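Local coordinates for protein nucleoporin NUP170 (Chaetomium thermophilum, PDB 5HAX) that probably serves as a scaffold nucleoporin of the nuclear pore complex, joining an N-terminal beta-propeller to an alpha-helical domain, at residues Asn500-Ser505 with Arg550-Leu555; Ser45-Phe50 with Val491-Lys496. All coordinates share one frame; numbering follows the deposited sequence.

Contact 1 (Asn500-Ser505 with Arg550-Leu555); sequences NCVSAS and RNTENL
Leu555 of helix 549-562 meets Cys501 and Val502 in apolar packing, where helix 490-501 gives way to the loop before helix 506-520 in the helical part of the chain. Its CD1 methyl does most of the touching: it lies 3.7 Å from the backbone N of Val502 and 3.8 Å from the carbonyl C of Cys501, so one branch packs against the peptide link between these two residues. The same methyl also meets Cys501 CB, at 4.0 Å. Val502 spreads its two methyls over the facing helix. With CG1 anti to its backbone N (chi1 175°), CG2 is placed beside that N and meets Leu555 CD1, whereas CG1 rests on the CB of Asn551, one turn earlier on helix 549-562. The Val502 and Asn551 side chains cross at about a right angle. Thr552 borders the contact, and its hydroxyl is hydrogen-bonded to the Met548 carbonyl a turn back in its own helix. Behind this first shell stands helix 506-520, where Leu509 packs on Leu555 and Glu512 on Cys501; Ser505 is the N-cap of that helix, with a weak bond from Ala508 N to its OG. At the edge, Val502 CG2 comes 4.4 Å from Thr552 OG1.

Contact 2 (Ser45-Phe50 with Val491-Lys496); sequences SSWAPF and VDIFAK. With PO4 (phosphate ion), chain C.
Ile493 has its CG2 anti to the backbone N and CG1 anti to the carbonyl carbon (chi1 -63°), which brings the CG2 methyl over one face of the Trp47 indole, 4.1 Å from the centroid of the five-membered ring. This CH-pi contact lies over the face, 22° off the ring normal, and the same methyl lies 3.4 Å from Ser46 O. Lys496, with CG anti to its backbone N (chi1 -174°) and the chain bent at chi2, sets CG tightly against Ser46 CB, at 3.2 Å, before its amino end leads away. Residues Ser45 to Ala48 form a type I turn, reinforced by an ST turn in which Trp47 N donates to Ser45 OG at 3.1 Å. A phosphate, probably from the crystallisation liquor, sits at the turn: its O2 is gripped by Ser46 N at 2.6 Å in a nearly straight bond and by Ser46 OG at 2.7 Å, while Ser45 OG lies near both O1 and O2 and Arg359 adds a further bond. Were Ser45 replaced by an alanine, Trp47 N would probably lose its side-chain acceptor and the phosphate one of its hydroxyl contacts. Phe516 of helix 506-520 stacks on Trp47 and touches Ile493, so the turn between strands 39-41 and 50-57 is packed against helices 490-501 and 506-520.

How the contacts relate
Helix 490-501 is common to both contacts, meeting the propeller turn through its earlier residues in contact 2 and helix 549-562 around its C-terminal end in contact 1. Contact 2 is buried and combines apolar packing with a polar phosphate site; contact 1 is partly buried, farther from the centre of the chain, and held by van der Waals packing of methyls on side chains and backbone. Their centres are about 15 Å apart, and they touch where Thr552 CG2 lies 3.6 Å from Ala495 O. Helix 506-520 backs both, and Glu512 serves each, with a weak bond to Trp47 NE1. Contact 2 thus joins propeller to helices, whereas contact 1 joins helix 549-562 to the last residues of helix 490-501 and the following loop.

Contact 1 (Asn500-Ser505 with Arg550-Leu555)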
# COMPACT_ATOMS: atom_id res chain seq x y z
N ASN A 500 -8.08 27.60 -0.67
CA ASN A 500 -8.80 28.38 -1.67
C ASN A 500 -9.87 29.27 -1.06
O ASN A 500 -10.35 30.19 -1.73
CB ASN A 500 -9.43 27.46 -2.71
CG ASN A 500 -8.42 26.57 -3.41
OD1 ASN A 500 -7.24 26.92 -3.51
ND2 ASN A 500 -8.88 25.42 -3.89
N CYS A 501 -10.26 29.01 0.19
CA CYS A 501 -11.26 29.81 0.88
C CYS A 501 -10.65 30.95 1.68
O CYS A 501 -11.40 31.73 2.29
CB CYS A 501 -12.08 28.92 1.82
SG CYS A 501 -13.08 27.68 0.98
N VAL A 502 -9.32 31.08 1.70
CA VAL A 502 -8.67 32.15 2.46
C VAL A 502 -9.18 33.51 2.00
O VAL A 502 -9.39 34.42 2.82
CB VAL A 502 -7.14 32.04 2.31
CG1 VAL A 502 -6.45 33.22 2.99
CG2 VAL A 502 -6.65 30.73 2.89
N SER A 503 -9.39 33.67 0.70
CA SER A 503 -9.88 34.92 0.12
C SER A 503 -11.33 34.75 -0.31
O SER A 503 -11.65 34.66 -1.50
CB SER A 503 -8.99 35.34 -1.06
OG SER A 503 -7.67 35.60 -0.64
N ALA A 504 -12.23 34.69 0.66
CA ALA A 504 -13.65 34.52 0.38
C ALA A 504 -14.44 34.85 1.64
O ALA A 504 -13.88 35.29 2.65
CB ALA A 504 -13.94 33.11 -0.13
N SER A 505 -15.75 34.62 1.58
CA SER A 505 -16.68 35.06 2.61
C SER A 505 -16.84 34.01 3.71
O SER A 505 -16.30 32.90 3.64
CB SER A 505 -18.05 35.35 1.98
OG SER A 505 -18.60 34.18 1.39
N ARG A 550 -0.52 29.51 7.88
CA ARG A 550 -1.13 29.99 9.11
C ARG A 550 -2.61 30.31 8.90
O ARG A 550 -3.44 30.02 9.77
CB ARG A 550 -0.40 31.23 9.64
CG ARG A 550 -1.05 31.83 10.90
CD ARG A 550 -0.30 33.04 11.44
NE ARG A 550 -0.48 34.23 10.61
CZ ARG A 550 -1.23 35.29 10.94
NH1 ARG A 550 -1.31 36.32 10.10
NH2 ARG A 550 -1.88 35.34 12.09
N ASN A 551 -2.95 30.90 7.75
CA ASN A 551 -4.35 31.20 7.46
C ASN A 551 -5.15 29.93 7.24
O ASN A 551 -6.31 29.84 7.67
CB ASN A 551 -4.44 32.12 6.24
CG ASN A 551 -3.98 33.53 6.53
OD1 ASN A 551 -4.27 34.09 7.59
ND2 ASN A 551 -3.26 34.13 5.59
N THR A 552 -4.55 28.93 6.59
CA THR A 552 -5.24 27.66 6.41
C THR A 552 -5.50 26.99 7.75
O THR A 552 -6.60 26.47 7.99
CB THR A 552 -4.41 26.74 5.50
OG1 THR A 552 -4.23 27.36 4.22
CG2 THR A 552 -5.10 25.39 5.31
N GLU A 553 -4.50 26.98 8.63
CA GLU A 553 -4.68 26.40 9.96
C GLU A 553 -5.68 27.21 10.78
O GLU A 553 -6.41 26.64 11.59
CB GLU A 553 -3.34 26.30 10.67
CG GLU A 553 -2.37 25.31 10.03
CD GLU A 553 -1.01 25.30 10.71
OE1 GLU A 553 -0.85 25.96 11.76
OE2 GLU A 553 -0.09 24.63 10.18
N ASN A 554 -5.72 28.53 10.58
CA ASN A 554 -6.70 29.35 11.29
C ASN A 554 -8.10 29.13 10.73
O ASN A 554 -9.08 29.16 11.48
CB ASN A 554 -6.30 30.82 11.21
CG ASN A 554 -5.16 31.17 12.15
OD1 ASN A 554 -5.02 30.58 13.22
ND2 ASN A 554 -4.33 32.13 11.75
N LEU A 555 -8.21 28.93 9.41
CA LEU A 555 -9.49 28.55 8.83
C LEU A 555 -9.94 27.19 9.36
O LEU A 555 -11.12 27.00 9.68
CB LEU A 555 -9.40 28.52 7.31
CG LEU A 555 -10.03 29.68 6.54
CD1 LEU A 555 -9.77 29.51 5.05
CD2 LEU A 555 -11.52 29.78 6.81

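Contact 2 (Ser45-Phe50 with Val491-Lys496)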
# COMPACT_ATOMS: atom_id res chain seq x y z
N SER A 45 -7.75 19.98 -9.60
CA SER A 45 -8.66 20.28 -8.51
C SER A 45 -8.05 19.90 -7.17
O SER A 45 -7.23 18.99 -7.07
CB SER A 45 -9.98 19.54 -8.70
OG SER A 45 -10.83 19.71 -7.58
N SER A 46 -8.48 20.61 -6.13
CA SER A 46 -8.07 20.27 -4.77
C SER A 46 -8.64 18.93 -4.33
O SER A 46 -8.13 18.34 -3.36
CB SER A 46 -8.52 21.37 -3.80
OG SER A 46 -9.92 21.56 -3.85
N TRP A 47 -9.67 18.44 -5.00
CA TRP A 47 -10.29 17.15 -4.69
C TRP A 47 -9.68 16.00 -5.48
O TRP A 47 -10.18 14.87 -5.38
CB TRP A 47 -11.79 17.22 -4.97
CG TRP A 47 -12.53 18.09 -4.00
CD1 TRP A 47 -12.56 19.45 -3.98
CD2 TRP A 47 -13.34 17.65 -2.91
NE1 TRP A 47 -13.35 19.89 -2.94
CE2 TRP A 47 -13.84 18.80 -2.27
CE3 TRP A 47 -13.70 16.39 -2.42
CZ2 TRP A 47 -14.67 18.73 -1.16
CZ3 TRP A 47 -14.52 16.33 -1.31
CH2 TRP A 47 -15.00 17.49 -0.70
N ALA A 48 -8.64 16.25 -6.27
CA ALA A 48 -8.00 15.19 -7.03
C ALA A 48 -7.54 14.09 -6.09
O ALA A 48 -6.92 14.38 -5.06
CB ALA A 48 -6.82 15.75 -7.82
N PRO A 49 -7.82 12.81 -6.39
CA PRO A 49 -7.37 11.74 -5.50
C PRO A 49 -5.88 11.45 -5.60
O PRO A 49 -5.30 10.89 -4.66
CB PRO A 49 -8.20 10.53 -5.96
CG PRO A 49 -8.45 10.80 -7.41
CD PRO A 49 -8.57 12.29 -7.55
N PHE A 50 -5.25 11.81 -6.72
CA PHE A 50 -3.82 11.63 -6.93
C PHE A 50 -3.29 12.87 -7.63
O PHE A 50 -4.06 13.64 -8.22
CB PHE A 50 -3.52 10.39 -7.79
CG PHE A 50 -4.06 9.10 -7.24
CD1 PHE A 50 -3.23 8.23 -6.56
CD2 PHE A 50 -5.39 8.76 -7.42
CE1 PHE A 50 -3.73 7.03 -6.06
CE2 PHE A 50 -5.89 7.57 -6.92
CZ PHE A 50 -5.05 6.71 -6.24
N VAL A 491 -7.14 14.88 4.73
CA VAL A 491 -6.54 16.09 5.30
C VAL A 491 -5.82 16.90 4.23
O VAL A 491 -5.78 18.13 4.30
CB VAL A 491 -5.59 15.74 6.47
CG1 VAL A 491 -6.39 15.20 7.65
CG2 VAL A 491 -4.52 14.75 6.02
N ASP A 492 -5.22 16.23 3.24
CA ASP A 492 -4.60 16.94 2.13
C ASP A 492 -5.65 17.68 1.31
O ASP A 492 -5.45 18.84 0.93
CB ASP A 492 -3.82 15.98 1.25
CG ASP A 492 -2.75 15.22 2.01
OD1 ASP A 492 -1.97 15.85 2.75
OD2 ASP A 492 -2.70 13.98 1.87
N ILE A 493 -6.77 17.02 1.01
CA ILE A 493 -7.85 17.66 0.25
C ILE A 493 -8.46 18.79 1.07
O ILE A 493 -8.70 19.89 0.56
CB ILE A 493 -8.90 16.61 -0.14
CG1 ILE A 493 -8.30 15.56 -1.08
CG2 ILE A 493 -10.11 17.29 -0.80
CD1 ILE A 493 -9.17 14.34 -1.28
N PHE A 494 -8.74 18.52 2.35
CA PHE A 494 -9.37 19.53 3.19
C PHE A 494 -8.49 20.76 3.32
O PHE A 494 -8.98 21.90 3.21
CB PHE A 494 -9.67 18.93 4.57
CG PHE A 494 -10.57 19.78 5.41
CD1 PHE A 494 -10.06 20.55 6.44
CD2 PHE A 494 -11.93 19.81 5.18
CE1 PHE A 494 -10.89 21.33 7.22
CE2 PHE A 494 -12.77 20.59 5.95
CZ PHE A 494 -12.24 21.35 6.97
N ALA A 495 -7.19 20.57 3.54
CA ALA A 495 -6.28 21.71 3.65
C ALA A 495 -6.21 22.49 2.34
O ALA A 495 -6.24 23.73 2.35
CB ALA A 495 -4.89 21.22 4.05
N LYS A 496 -6.12 21.79 1.21
CA LYS A 496 -6.06 22.46 -0.08
C LYS A 496 -7.34 23.24 -0.35
O LYS A 496 -7.29 24.40 -0.79
CB LYS A 496 -5.81 21.43 -1.19
CG LYS A 496 -5.59 22.01 -2.58
CD LYS A 496 -4.13 22.32 -2.84
CE LYS A 496 -3.86 22.44 -4.34
NZ LYS A 496 -2.42 22.66 -4.63
P PO4 C . -11.29 23.28 -7.12
O1 PO4 C . -12.08 22.39 -8.04
O2 PO4 C . -10.26 22.47 -6.37
O3 PO4 C . -12.23 23.92 -6.12
O4 PO4 C . -10.59 24.35 -7.92